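Local coordinates for surface glycoprotein (Trypanosoma brucei, PDB 5KLH) that probably acts as a sensor on the surface of the insect-stage parasite, its bilobed ectodomain forming the part described here, at residues A[159-164]-A[208-213]; A[77-82]-A[200-205]; A[25-30]-A[38-43]; A[85-90]-A[186-191]. All coordinates share one frame; numbering follows the deposited sequence.

Followed from the N terminus, the chain closes interaction 3 first: a short loop in which the turn after helix 12-20 folds back on strand 36-47. It stands in series with the other three. Interaction 2 opens at 77-82, on strand 72-79 with the turn after it, and interaction 4 at 85-90, on the next strand, antiparallel to it; interaction 1 opens at 159-164. Interaction 4 closes at 186-191 inside the loop that interaction 2 closes at 200-205. Interaction 1 closes last, at 208-213, and so crosses both. Strand 145-164, on which helix 208-215 packs, is the common neighbour of strands 85-100, 189-191 and 197-204 in one curled mixed sheet, to which interaction 3 also belongs through strand 36-47.

Interaction 1: A[159-164]-A[208-213]; sequences YLVAAS and PFIALE
Tyr159 begins the apolar contact through which strand 145-164 receives the first turn of helix 208-215. Its side chain crosses that of Phe209 at about a right angle, and the rings meet obliquely, Tyr159 CE2 lying 4.2 Å from Phe209 CZ. Phe209 can reach this far because its CG stands anti to the backbone N (chi1 179°), which carries the ring off the helix and toward the strand. The same ring stacks on Tyr203 and touches Gln43 and Leu45, so the helix also reaches strands 197-204 and 36-47.

Two residues further on, on the same face of the strand, Val161 meets Ile210 tip to tip. The isoleucine chain is extended at its second torsion (chi2 173°), so that CD1 is its foremost atom. That methyl comes up to the fork of the valine: Ile210 CD1 is 3.7 Å from Val161 CG1 and equally far from Val161 CG2. Behind it the helix is already regular, with Leu212 N bonded to Pro208 O at 2.8 Å.

The two backbones stay well apart, Val161 CA and Ile210 CA being separated by 9.2 Å, and side chains alone span the gap. A helix laid on a sheet in this way is held by shape and by the exclusion of water, without a directional bond between the two segments.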
loop_
_atom_site.group_PDB
_atom_site.type_symbol
_atom_site.label_atom_id
_atom_site.label_comp_id
_atom_site.label_asym_id
_atom_site.label_seq_id
_atom_site.Cartn_x
_atom_site.Cartn_y
_atom_site.Cartn_z
ATOM N N TYR A 159 3.498 -0.690 6.487
ATOM C CA TYR A 159 2.995 0.668 6.730
ATOM C C TYR A 159 1.674 0.638 7.465
ATOM O O TYR A 159 0.720 0.025 6.981
ATOM C CB TYR A 159 2.793 1.416 5.409
ATOM C CG TYR A 159 4.016 1.548 4.543
ATOM C CD1 TYR A 159 4.472 0.475 3.778
ATOM C CD2 TYR A 159 4.688 2.753 4.449
ATOM C CE1 TYR A 159 5.584 0.607 2.963
ATOM C CE2 TYR A 159 5.797 2.892 3.632
ATOM C CZ TYR A 159 6.233 1.811 2.893
ATOM O OH TYR A 159 7.327 1.943 2.073
ATOM N N LEU A 160 1.592 1.317 8.608
ATOM C CA LEU A 160 0.371 1.329 9.400
ATOM C C LEU A 160 -0.121 2.756 9.524
ATOM O O LEU A 160 0.679 3.685 9.412
ATOM C CB LEU A 160 0.615 0.721 10.786
ATOM C CG LEU A 160 1.199 -0.690 10.789
ATOM C CD1 LEU A 160 1.551 -1.157 12.204
ATOM C CD2 LEU A 160 0.200 -1.647 10.173
ATOM N N VAL A 161 -1.425 2.930 9.734
ATOM C CA VAL A 161 -2.000 4.273 9.826
ATOM C C VAL A 161 -2.901 4.432 11.041
ATOM O O VAL A 161 -3.752 3.577 11.331
ATOM C CB VAL A 161 -2.792 4.623 8.533
ATOM C CG1 VAL A 161 -3.268 6.063 8.546
ATOM C CG2 VAL A 161 -1.934 4.397 7.299
ATOM N N ALA A 162 -2.693 5.531 11.760
ATOM C CA ALA A 162 -3.574 5.901 12.872
ATOM C C ALA A 162 -4.399 7.128 12.522
ATOM O O ALA A 162 -3.918 8.035 11.848
ATOM C CB ALA A 162 -2.762 6.167 14.140
ATOM N N ALA A 163 -5.636 7.145 13.006
ATOM C CA ALA A 163 -6.569 8.262 12.852
ATOM C C ALA A 163 -6.869 8.912 14.197
ATOM O O ALA A 163 -6.868 8.239 15.231
ATOM C CB ALA A 163 -7.860 7.782 12.230
ATOM N N SER A 164 -7.145 10.208 14.187
ATOM C CA SER A 164 -7.620 10.868 15.404
ATOM C C SER A 164 -8.892 10.215 15.925
ATOM O O SER A 164 -9.761 9.823 15.148
ATOM C CB SER A 164 -7.890 12.350 15.149
ATOM O OG SER A 164 -6.718 13.007 14.727
ATOM N N PRO A 208 1.189 14.119 4.776
ATOM C CA PRO A 208 1.312 14.406 3.346
ATOM C C PRO A 208 1.795 13.203 2.531
ATOM O O PRO A 208 1.550 13.138 1.327
ATOM C CB PRO A 208 2.345 15.538 3.319
ATOM C CG PRO A 208 2.097 16.272 4.609
ATOM C CD PRO A 208 1.867 15.138 5.601
ATOM N N PHE A 209 2.491 12.266 3.168
ATOM C CA PHE A 209 2.895 11.050 2.458
ATOM C C PHE A 209 1.651 10.306 1.947
ATOM O O PHE A 209 1.614 9.845 0.797
ATOM C CB PHE A 209 3.734 10.145 3.379
ATOM C CG PHE A 209 4.187 8.850 2.737
ATOM C CD1 PHE A 209 3.406 7.714 2.815
ATOM C CD2 PHE A 209 5.412 8.769 2.101
ATOM C CE1 PHE A 209 3.812 6.525 2.237
ATOM C CE2 PHE A 209 5.830 7.580 1.524
ATOM C CZ PHE A 209 5.026 6.456 1.597
ATOM N N ILE A 210 0.643 10.187 2.802
ATOM C CA ILE A 210 -0.584 9.486 2.429
ATOM C C ILE A 210 -1.372 10.327 1.419
ATOM O O ILE A 210 -1.845 9.804 0.409
ATOM C CB ILE A 210 -1.432 9.162 3.665
ATOM C CG1 ILE A 210 -0.745 8.062 4.480
ATOM C CG2 ILE A 210 -2.844 8.766 3.256
ATOM C CD1 ILE A 210 -1.400 7.774 5.823
ATOM N N ALA A 211 -1.473 11.634 1.666
ATOM C CA ALA A 211 -2.127 12.531 0.708
ATOM C C ALA A 211 -1.497 12.471 -0.686
ATOM O O ALA A 211 -2.211 12.430 -1.694
ATOM C CB ALA A 211 -2.119 13.953 1.230
ATOM N N LEU A 212 -0.164 12.457 -0.754
ATOM C CA LEU A 212 0.524 12.351 -2.029
ATOM C C LEU A 212 0.235 11.010 -2.701
ATOM O O LEU A 212 -0.035 10.968 -3.906
ATOM C CB LEU A 212 2.031 12.553 -1.835
ATOM C CG LEU A 212 2.881 12.698 -3.090
ATOM C CD1 LEU A 212 2.434 13.938 -3.874
ATOM C CD2 LEU A 212 4.353 12.793 -2.721
ATOM N N GLU A 213 0.270 9.924 -1.924
ATOM C CA GLU A 213 -0.032 8.597 -2.445
ATOM C C GLU A 213 -1.413 8.595 -3.067
ATOM O O GLU A 213 -1.621 8.048 -4.147
ATOM C CB GLU A 213 0.027 7.535 -1.333
ATOM C CG GLU A 213 1.429 7.136 -0.926
ATOM C CD GLU A 213 2.148 6.322 -1.993
ATOM O OE1 GLU A 213 1.620 5.279 -2.432
ATOM O OE2 GLU A 213 3.259 6.720 -2.410
#

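Interaction 2: A[77-82]-A[200-205]; sequences VNINTV and VQLYSE
The apolar interior of the curled sheet, where strand 197-204 faces strand 72-79 and the turn that follows it, is where Leu202 meets Val77, Ile79 and Val82. One methyl does the work. With CG anti to the backbone N (chi1 175°), the leucine pushes CD2 forward into the group of three branched side chains. Val77 offers CG1, which lies 4.2 Å from Leu202 CD2. Ile79 runs past the leucine in the opposite direction, so that it is touched on its flank, Ile79 CG1 being 4.1 Å from Leu202 CD2. Val82 comes head-on, and its CG2 meets Leu202 CD2 tip to tip at 4.2 Å.

Ile79 and Val82 can share this one target because they are the two ends of a type II beta turn, closed by the bond from Val82 N to Ile79 O at 2.9 Å. Trp29 and Phe33 also touch Leu202 and add aromatic bulk around it.

The residues flanking Leu202 turn to the other side of the strand, where Tyr203 OH donates to Gln201 OE1 at 3.0 Å, with an angle of 158° at the amide oxygen. Side chains alternate between the two faces, as in any beta strand, and here both faces are buried: one on the apolar cluster round Leu202, the other with Tyr203 stacked against Phe209 of helix 208-215.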
loop_
_atom_site.group_PDB
_atom_site.type_symbol
_atom_site.label_atom_id
_atom_site.label_comp_id
_atom_site.label_asym_id
_atom_site.label_seq_id
_atom_site.Cartn_x
_atom_site.Cartn_y
_atom_site.Cartn_z
ATOM N N VAL A 77 1.497 -2.782 18.324
ATOM C CA VAL A 77 1.759 -1.355 18.302
ATOM C C VAL A 77 1.443 -0.782 19.676
ATOM O O VAL A 77 0.304 -0.840 20.127
ATOM C CB VAL A 77 0.913 -0.671 17.217
ATOM C CG1 VAL A 77 1.212 0.809 17.144
ATOM C CG2 VAL A 77 1.136 -1.366 15.884
ATOM N N ASN A 78 2.466 -0.280 20.354
ATOM C CA ASN A 78 2.300 0.319 21.675
ATOM C C ASN A 78 2.955 1.702 21.693
ATOM O O ASN A 78 4.056 1.892 22.230
ATOM C CB ASN A 78 2.885 -0.591 22.760
ATOM C CG ASN A 78 2.464 -0.171 24.156
ATOM O OD1 ASN A 78 1.718 0.802 24.331
ATOM N ND2 ASN A 78 2.931 -0.907 25.159
ATOM N N ILE A 79 2.252 2.660 21.101
ATOM C CA ILE A 79 2.770 3.994 20.857
ATOM C C ILE A 79 1.988 4.990 21.694
ATOM O O ILE A 79 0.755 4.954 21.722
ATOM C CB ILE A 79 2.669 4.349 19.369
ATOM C CG1 ILE A 79 3.554 3.396 18.554
ATOM C CG2 ILE A 79 3.072 5.802 19.114
ATOM C CD1 ILE A 79 5.079 3.611 18.777
ATOM N N ASN A 80 2.714 5.849 22.400
ATOM C CA ASN A 80 2.125 6.917 23.200
ATOM C C ASN A 80 1.088 7.692 22.385
ATOM O O ASN A 80 1.376 8.124 21.268
ATOM C CB ASN A 80 3.244 7.841 23.707
ATOM C CG ASN A 80 2.744 8.925 24.629
ATOM O OD1 ASN A 80 1.993 8.661 25.569
ATOM N ND2 ASN A 80 3.166 10.159 24.370
ATOM N N THR A 81 -0.117 7.816 22.955
ATOM C CA THR A 81 -1.288 8.519 22.412
ATOM C C THR A 81 -2.031 7.738 21.318
ATOM O O THR A 81 -3.053 8.200 20.830
ATOM C CB THR A 81 -0.951 9.966 21.858
ATOM O OG1 THR A 81 -0.291 9.898 20.584
ATOM C CG2 THR A 81 -0.105 10.764 22.850
ATOM N N VAL A 82 -1.547 6.548 20.964
ATOM C CA VAL A 82 -2.260 5.696 20.014
ATOM C C VAL A 82 -2.863 4.486 20.731
ATOM O O VAL A 82 -2.134 3.700 21.340
ATOM C CB VAL A 82 -1.308 5.208 18.873
ATOM C CG1 VAL A 82 -2.080 4.407 17.836
ATOM C CG2 VAL A 82 -0.629 6.394 18.207
ATOM N N VAL A 200 8.742 -1.314 10.343
ATOM C CA VAL A 200 7.362 -0.924 10.584
ATOM C C VAL A 200 7.307 0.586 10.711
ATOM O O VAL A 200 8.075 1.166 11.487
ATOM C CB VAL A 200 6.800 -1.565 11.856
ATOM C CG1 VAL A 200 5.339 -1.160 12.032
ATOM C CG2 VAL A 200 6.943 -3.073 11.788
ATOM N N GLN A 201 6.439 1.222 9.920
ATOM C CA GLN A 201 6.248 2.668 9.981
ATOM C C GLN A 201 4.793 3.019 10.260
ATOM O O GLN A 201 3.882 2.565 9.551
ATOM C CB GLN A 201 6.701 3.333 8.665
ATOM C CG GLN A 201 8.165 3.049 8.319
ATOM C CD GLN A 201 8.624 3.701 7.023
ATOM O OE1 GLN A 201 7.888 4.462 6.399
ATOM N NE2 GLN A 201 9.858 3.403 6.618
ATOM N N LEU A 202 4.570 3.841 11.283
ATOM C CA LEU A 202 3.212 4.269 11.621
ATOM C C LEU A 202 3.036 5.747 11.275
ATOM O O LEU A 202 3.762 6.607 11.786
ATOM C CB LEU A 202 2.910 4.012 13.109
ATOM C CG LEU A 202 1.567 4.525 13.634
ATOM C CD1 LEU A 202 0.417 3.700 13.078
ATOM C CD2 LEU A 202 1.523 4.551 15.159
ATOM N N TYR A 203 2.100 6.018 10.363
ATOM C CA TYR A 203 1.726 7.368 9.942
ATOM C C TYR A 203 0.421 7.802 10.564
ATOM O O TYR A 203 -0.402 6.960 10.981
ATOM C CB TYR A 203 1.569 7.442 8.418
ATOM C CG TYR A 203 2.870 7.325 7.678
ATOM C CD1 TYR A 203 3.422 6.086 7.417
ATOM C CD2 TYR A 203 3.551 8.461 7.247
ATOM C CE1 TYR A 203 4.643 5.975 6.744
ATOM C CE2 TYR A 203 4.757 8.363 6.579
ATOM C CZ TYR A 203 5.299 7.114 6.334
ATOM O OH TYR A 203 6.509 6.998 5.669
ATOM N N SER A 204 0.189 9.110 10.581
ATOM C CA SER A 204 -1.151 9.610 10.860
ATOM C C SER A 204 -1.894 9.765 9.532
ATOM O O SER A 204 -1.266 9.968 8.491
ATOM C CB SER A 204 -1.115 10.935 11.637
ATOM O OG SER A 204 -0.609 11.999 10.843
ATOM N N GLU A 205 -3.218 9.626 9.575
ATOM C CA GLU A 205 -4.057 9.727 8.385
ATOM C C GLU A 205 -3.823 10.983 7.571
ATOM O O GLU A 205 -3.892 10.946 6.347
ATOM C CB GLU A 205 -5.552 9.679 8.757
ATOM C CG GLU A 205 -6.101 8.317 8.994
ATOM C CD GLU A 205 -7.619 8.321 9.086
ATOM O OE1 GLU A 205 -8.214 9.363 9.477
ATOM O OE2 GLU A 205 -8.212 7.267 8.806
#

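Interaction 3: A[25-30]-A[38-43]; sequences PLESWT and ATVRRQ
Val40 of strand 36-47 points its two methyls into the turn formed by Leu26, Glu27 and Trp29, the last being the centre of an inverse gamma turn that leads into the 31-33/36-47 hairpin. Both methyls border Leu26 O. CG2 lies 3.6 Å from that oxygen and 3.4 Å from Trp29 O, and it also touches the indole-bearing carbon, Trp29 CB. Val40 CG1 is 3.7 Å from Leu26 O and has Glu27 OE1 as a further neighbour at 4.0 Å. Both carbonyl oxygens beside the valine have polar partners, Leu26 O accepting from Trp29 N and Trp29 O bonding to Thr58 OG1, so the methyls merely cover them.

Beside the valine, Glu27 and Arg42 cross at about a right angle. The glutamate bends at chi2 (-40°) and thereby swings its carboxylate toward the strand, but the pairing is loose: Glu27 OE1 stands 3.7 Å from Arg42 NE, a long salt bridge, with the carboxylate and guanidinium planes 64° apart. It is also uncertain, since Arg42 occupies two conformations.

The indole itself leads away from the strand toward the sheet interior. On one of its faces, displaced toward the rim, Leu26 CD2 rests 3.4 Å above the ring plane.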
loop_
_atom_site.group_PDB
_atom_site.type_symbol
_atom_site.label_atom_id
_atom_site.label_comp_id
_atom_site.label_asym_id
_atom_site.label_seq_id
_atom_site.Cartn_x
_atom_site.Cartn_y
_atom_site.Cartn_z
ATOM N N PRO A 25 1.701 16.925 17.423
ATOM C CA PRO A 25 1.354 15.796 18.296
ATOM C C PRO A 25 2.196 14.551 18.016
ATOM O O PRO A 25 2.424 13.742 18.916
ATOM C CB PRO A 25 -0.124 15.531 17.974
ATOM C CG PRO A 25 -0.612 16.772 17.303
ATOM C CD PRO A 25 0.563 17.353 16.591
ATOM N N LEU A 26 2.666 14.402 16.785
ATOM C CA LEU A 26 3.388 13.190 16.406
ATOM C C LEU A 26 4.770 13.090 17.051
ATOM O O LEU A 26 5.365 12.006 17.089
ATOM C CB LEU A 26 3.513 13.109 14.889
ATOM C CG LEU A 26 2.182 13.372 14.186
ATOM C CD1 LEU A 26 2.338 13.249 12.681
ATOM C CD2 LEU A 26 1.116 12.417 14.702
ATOM N N GLU A 27 5.273 14.209 17.578
ATOM C CA GLU A 27 6.551 14.206 18.292
ATOM C C GLU A 27 6.474 13.339 19.536
ATOM O O GLU A 27 7.493 12.827 20.021
ATOM C CB GLU A 27 6.970 15.633 18.669
ATOM C CG GLU A 27 7.053 16.579 17.481
ATOM C CD GLU A 27 7.651 15.932 16.231
ATOM O OE1 GLU A 27 8.803 15.443 16.285
ATOM O OE2 GLU A 27 6.959 15.914 15.184
ATOM N N SER A 28 5.257 13.153 20.034
ATOM C CA SER A 28 5.034 12.329 21.210
ATOM C C SER A 28 4.824 10.854 20.879
ATOM O O SER A 28 4.475 10.069 21.757
ATOM C CB SER A 28 3.828 12.852 21.993
ATOM O OG SER A 28 4.050 14.186 22.422
ATOM N N TRP A 29 5.041 10.470 19.622
ATOM C CA TRP A 29 4.768 9.088 19.207
ATOM C C TRP A 29 5.934 8.138 19.518
ATOM O O TRP A 29 6.431 7.388 18.653
ATOM C CB TRP A 29 4.402 9.050 17.714
ATOM C CG TRP A 29 2.933 9.290 17.441
ATOM C CD1 TRP A 29 2.007 9.813 18.306
ATOM C CD2 TRP A 29 2.225 9.007 16.224
ATOM N NE1 TRP A 29 0.773 9.863 17.703
ATOM C CE2 TRP A 29 0.880 9.373 16.427
ATOM C CE3 TRP A 29 2.601 8.477 14.979
ATOM C CZ2 TRP A 29 -0.091 9.238 15.434
ATOM C CZ3 TRP A 29 1.629 8.331 13.997
ATOM C CH2 TRP A 29 0.302 8.710 14.233
ATOM N N THR A 30 6.384 8.194 20.767
ATOM C CA THR A 30 7.392 7.272 21.262
ATOM C C THR A 30 6.693 6.018 21.760
ATOM O O THR A 30 5.473 6.024 21.959
ATOM C CB THR A 30 8.185 7.885 22.401
ATOM O OG1 THR A 30 7.242 8.433 23.334
ATOM C CG2 THR A 30 9.103 8.988 21.878
ATOM N N ALA A 38 10.603 2.438 19.447
ATOM C CA ALA A 38 10.242 3.241 18.277
ATOM C C ALA A 38 10.999 4.563 18.233
ATOM O O ALA A 38 11.399 5.099 19.267
ATOM C CB ALA A 38 8.753 3.508 18.267
ATOM N N THR A 39 11.152 5.112 17.032
ATOM C CA THR A 39 11.815 6.384 16.855
ATOM C C THR A 39 10.967 7.242 15.948
ATOM O O THR A 39 10.625 6.808 14.859
ATOM C CB THR A 39 13.221 6.207 16.231
ATOM O OG1 THR A 39 13.998 5.316 17.039
ATOM C CG2 THR A 39 13.931 7.548 16.113
ATOM N N VAL A 40 10.617 8.442 16.395
ATOM C CA VAL A 40 9.901 9.378 15.541
ATOM C C VAL A 40 10.847 9.942 14.493
ATOM O O VAL A 40 11.923 10.448 14.822
ATOM C CB VAL A 40 9.286 10.531 16.363
ATOM C CG1 VAL A 40 8.610 11.559 15.445
ATOM C CG2 VAL A 40 8.293 9.972 17.347
ATOM N N ARG A 41 10.428 9.859 13.231
ATOM C CA ARG A 41 11.242 10.270 12.101
ATOM C C ARG A 41 10.580 11.406 11.360
ATOM O O ARG A 41 9.390 11.346 11.051
ATOM C CB ARG A 41 11.453 9.104 11.126
ATOM C CG ARG A 41 12.204 7.913 11.676
ATOM C CD ARG A 41 13.678 8.164 11.721
ATOM N NE ARG A 41 14.436 7.017 12.222
ATOM C CZ ARG A 41 15.715 7.101 12.577
ATOM N NH1 ARG A 41 16.333 8.267 12.487
ATOM N NH2 ARG A 41 16.371 6.040 13.025
ATOM N N ARG A 42 11.353 12.437 11.052
ATOM C CA ARG A 42 10.853 13.528 10.234
ATOM C C ARG A 42 11.531 13.483 8.866
ATOM O O ARG A 42 12.746 13.663 8.763
ATOM C CB ARG A 42 11.090 14.865 10.941
ATOM C CG ARG A 42 10.318 14.996 12.259
ATOM C CD ARG A 42 10.985 15.948 13.257
ATOM N NE ARG A 42 11.879 15.257 14.191
ATOM C CZ ARG A 42 13.200 15.415 14.236
ATOM N NH1 ARG A 42 13.921 14.738 15.121
ATOM N NH2 ARG A 42 13.807 16.249 13.405
ATOM N N GLN A 43 10.746 13.215 7.823
ATOM C CA GLN A 43 11.269 13.110 6.466
ATOM C C GLN A 43 10.726 14.268 5.635
ATOM O O GLN A 43 9.790 14.973 6.047
ATOM C CB GLN A 43 10.893 11.761 5.823
ATOM C CG GLN A 43 9.363 11.551 5.610
ATOM C CD GLN A 43 9.003 10.198 4.974
ATOM O OE1 GLN A 43 9.890 9.461 4.529
ATOM N NE2 GLN A 43 7.689 9.870 4.928
#

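Interaction 4: A[85-90]-A[186-191]; sequences FTRRSP and LSQGYE
Pro90 and Leu186 supply the apolar part of this contact between strand 85-100 and the segment that runs into strand 189-191, two strands that both pair with strand 145-164. The two side chains cross obliquely, and the leucine methyl CD2 lies beside one edge of the pyrrolidine ring, 3.9 Å from Pro90 CG and 4.0 Å from Pro90 CD.

A second kind of meeting brings together nitrogen donors. Gln188 NE2 approaches the edge of the Arg87 guanidinium, near its plane, and stops 3.8 Å from Arg87 NH1, with the amide turned 71° against it. Arg87 is folded at chi2 and chi3 (75° and 65°), which curls the guanidinium back toward the glutamine. Each group has partners of its own: Arg87 NH2 binds Glu172 and Gln177 O, while Gln188 NE2 gives to His185 O and Gln188 OE1 accepts from Tyr159 N.

The polar link is made by water. One molecule donates to Pro90 O at 2.7 Å, lies 2.7 Å from Ser89 OG, and holds Tyr190 OH at 2.9 Å, thereby joining the two segments.

The chemistry implies that the segments are matched indirectly. Two neighbouring donors gain nothing from each other and are probably kept in place by their outside partners, whereas the water with three partners bridges hydroxyls and a carbonyl that do not bond directly.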
loop_
_atom_site.group_PDB
_atom_site.type_symbol
_atom_site.label_atom_id
_atom_site.label_comp_id
_atom_site.label_asym_id
_atom_site.label_seq_id
_atom_site.Cartn_x
_atom_site.Cartn_y
_atom_site.Cartn_z
ATOM N N PHE A 85 -2.940 -1.537 19.251
ATOM C CA PHE A 85 -3.532 -2.483 18.327
ATOM C C PHE A 85 -2.472 -3.399 17.776
ATOM O O PHE A 85 -1.272 -3.088 17.838
ATOM C CB PHE A 85 -4.297 -1.766 17.193
ATOM C CG PHE A 85 -3.433 -0.999 16.230
ATOM C CD1 PHE A 85 -3.035 0.296 16.517
ATOM C CD2 PHE A 85 -3.073 -1.552 15.011
ATOM C CE1 PHE A 85 -2.257 1.022 15.618
ATOM C CE2 PHE A 85 -2.297 -0.830 14.107
ATOM C CZ PHE A 85 -1.889 0.448 14.411
ATOM N N THR A 86 -2.920 -4.538 17.255
ATOM C CA THR A 86 -2.035 -5.498 16.614
ATOM C C THR A 86 -2.325 -5.587 15.122
ATOM O O THR A 86 -3.480 -5.608 14.704
ATOM C CB THR A 86 -2.179 -6.903 17.238
ATOM O OG1 THR A 86 -1.804 -6.850 18.619
ATOM C CG2 THR A 86 -1.283 -7.922 16.527
ATOM N N ARG A 87 -1.268 -5.638 14.324
ATOM C CA ARG A 87 -1.409 -6.035 12.934
ATOM C C ARG A 87 -0.654 -7.324 12.721
ATOM O O ARG A 87 0.543 -7.412 13.046
ATOM C CB ARG A 87 -0.886 -4.964 11.973
ATOM C CG ARG A 87 -0.841 -5.443 10.523
ATOM C CD ARG A 87 -2.244 -5.499 9.917
ATOM N NE ARG A 87 -2.816 -4.161 9.831
ATOM C CZ ARG A 87 -2.663 -3.347 8.785
ATOM N NH1 ARG A 87 -1.981 -3.742 7.710
ATOM N NH2 ARG A 87 -3.202 -2.135 8.811
ATOM N N ARG A 88 -1.363 -8.318 12.197
ATOM C CA ARG A 88 -0.739 -9.499 11.615
ATOM C C ARG A 88 -0.669 -9.344 10.107
ATOM O O ARG A 88 -1.656 -8.984 9.481
ATOM C CB ARG A 88 -1.526 -10.753 11.985
ATOM C CG ARG A 88 -1.227 -11.252 13.377
ATOM C CD ARG A 88 -2.142 -12.409 13.756
ATOM N NE ARG A 88 -1.628 -13.099 14.937
ATOM C CZ ARG A 88 -1.728 -12.626 16.170
ATOM N NH1 ARG A 88 -2.327 -11.469 16.385
ATOM N NH2 ARG A 88 -1.236 -13.317 17.193
ATOM N N SER A 89 0.499 -9.592 9.521
ATOM C CA SER A 89 0.675 -9.432 8.085
ATOM C C SER A 89 1.479 -10.624 7.616
ATOM O O SER A 89 2.412 -11.029 8.308
ATOM C CB SER A 89 1.400 -8.119 7.757
ATOM O OG SER A 89 1.309 -7.803 6.375
ATOM N N PRO A 90 1.143 -11.184 6.444
ATOM C CA PRO A 90 1.858 -12.388 6.013
ATOM C C PRO A 90 3.317 -12.103 5.676
ATOM O O PRO A 90 3.588 -11.139 4.965
ATOM C CB PRO A 90 1.082 -12.841 4.767
ATOM C CG PRO A 90 0.379 -11.632 4.293
ATOM C CD PRO A 90 0.058 -10.820 5.517
ATOM N N LEU A 186 -2.678 -5.378 2.045
ATOM C CA LEU A 186 -1.494 -5.925 1.389
ATOM C C LEU A 186 -0.773 -4.922 0.496
ATOM O O LEU A 186 0.050 -5.305 -0.336
ATOM C CB LEU A 186 -1.860 -7.160 0.572
ATOM C CG LEU A 186 -2.370 -8.349 1.388
ATOM C CD1 LEU A 186 -2.491 -9.588 0.511
ATOM C CD2 LEU A 186 -1.463 -8.605 2.564
ATOM N N SER A 187 -1.075 -3.641 0.678
ATOM C CA SER A 187 -0.377 -2.582 -0.047
ATOM C C SER A 187 0.886 -2.219 0.721
ATOM O O SER A 187 0.965 -1.145 1.316
ATOM C CB SER A 187 -1.284 -1.363 -0.218
ATOM O OG SER A 187 -2.467 -1.708 -0.917
ATOM N N GLN A 188 1.854 -3.135 0.737
ATOM C CA GLN A 188 3.018 -2.993 1.605
ATOM C C GLN A 188 4.320 -3.018 0.821
ATOM O O GLN A 188 4.317 -3.113 -0.402
ATOM C CB GLN A 188 3.017 -4.097 2.666
ATOM C CG GLN A 188 1.721 -4.178 3.453
ATOM C CD GLN A 188 1.512 -2.950 4.302
ATOM O OE1 GLN A 188 2.446 -2.193 4.522
ATOM N NE2 GLN A 188 0.276 -2.735 4.778
ATOM N N GLY A 189 5.432 -2.932 1.534
ATOM C CA GLY A 189 6.735 -2.960 0.896
ATOM C C GLY A 189 7.210 -4.386 0.851
ATOM O O GLY A 189 7.351 -5.025 1.900
ATOM N N TYR A 190 7.459 -4.887 -0.359
ATOM C CA TYR A 190 7.833 -6.290 -0.552
ATOM C C TYR A 190 9.165 -6.455 -1.240
ATOM O O TYR A 190 9.613 -5.560 -1.978
ATOM C CB TYR A 190 6.767 -7.023 -1.365
ATOM C CG TYR A 190 5.473 -7.203 -0.616
ATOM C CD1 TYR A 190 5.378 -8.131 0.404
ATOM C CD2 TYR A 190 4.353 -6.450 -0.931
ATOM C CE1 TYR A 190 4.184 -8.304 1.109
ATOM C CE2 TYR A 190 3.159 -6.617 -0.236
ATOM C CZ TYR A 190 3.093 -7.544 0.786
ATOM O OH TYR A 190 1.932 -7.728 1.504
ATOM N N GLU A 191 9.794 -7.605 -0.997
ATOM C CA GLU A 191 11.027 -7.974 -1.687
ATOM C C GLU A 191 10.909 -9.371 -2.291
ATOM O O GLU A 191 9.949 -10.105 -2.028
ATOM C CB GLU A 191 12.240 -7.916 -0.737
ATOM C CG GLU A 191 12.463 -6.588 -0.068
ATOM C CD GLU A 191 12.979 -5.534 -1.026
ATOM O OE1 GLU A 191 13.394 -5.894 -2.151
ATOM O OE2 GLU A 191 12.956 -4.344 -0.654
HETATM O O HOH W 1 2.385 -8.851 4.122
#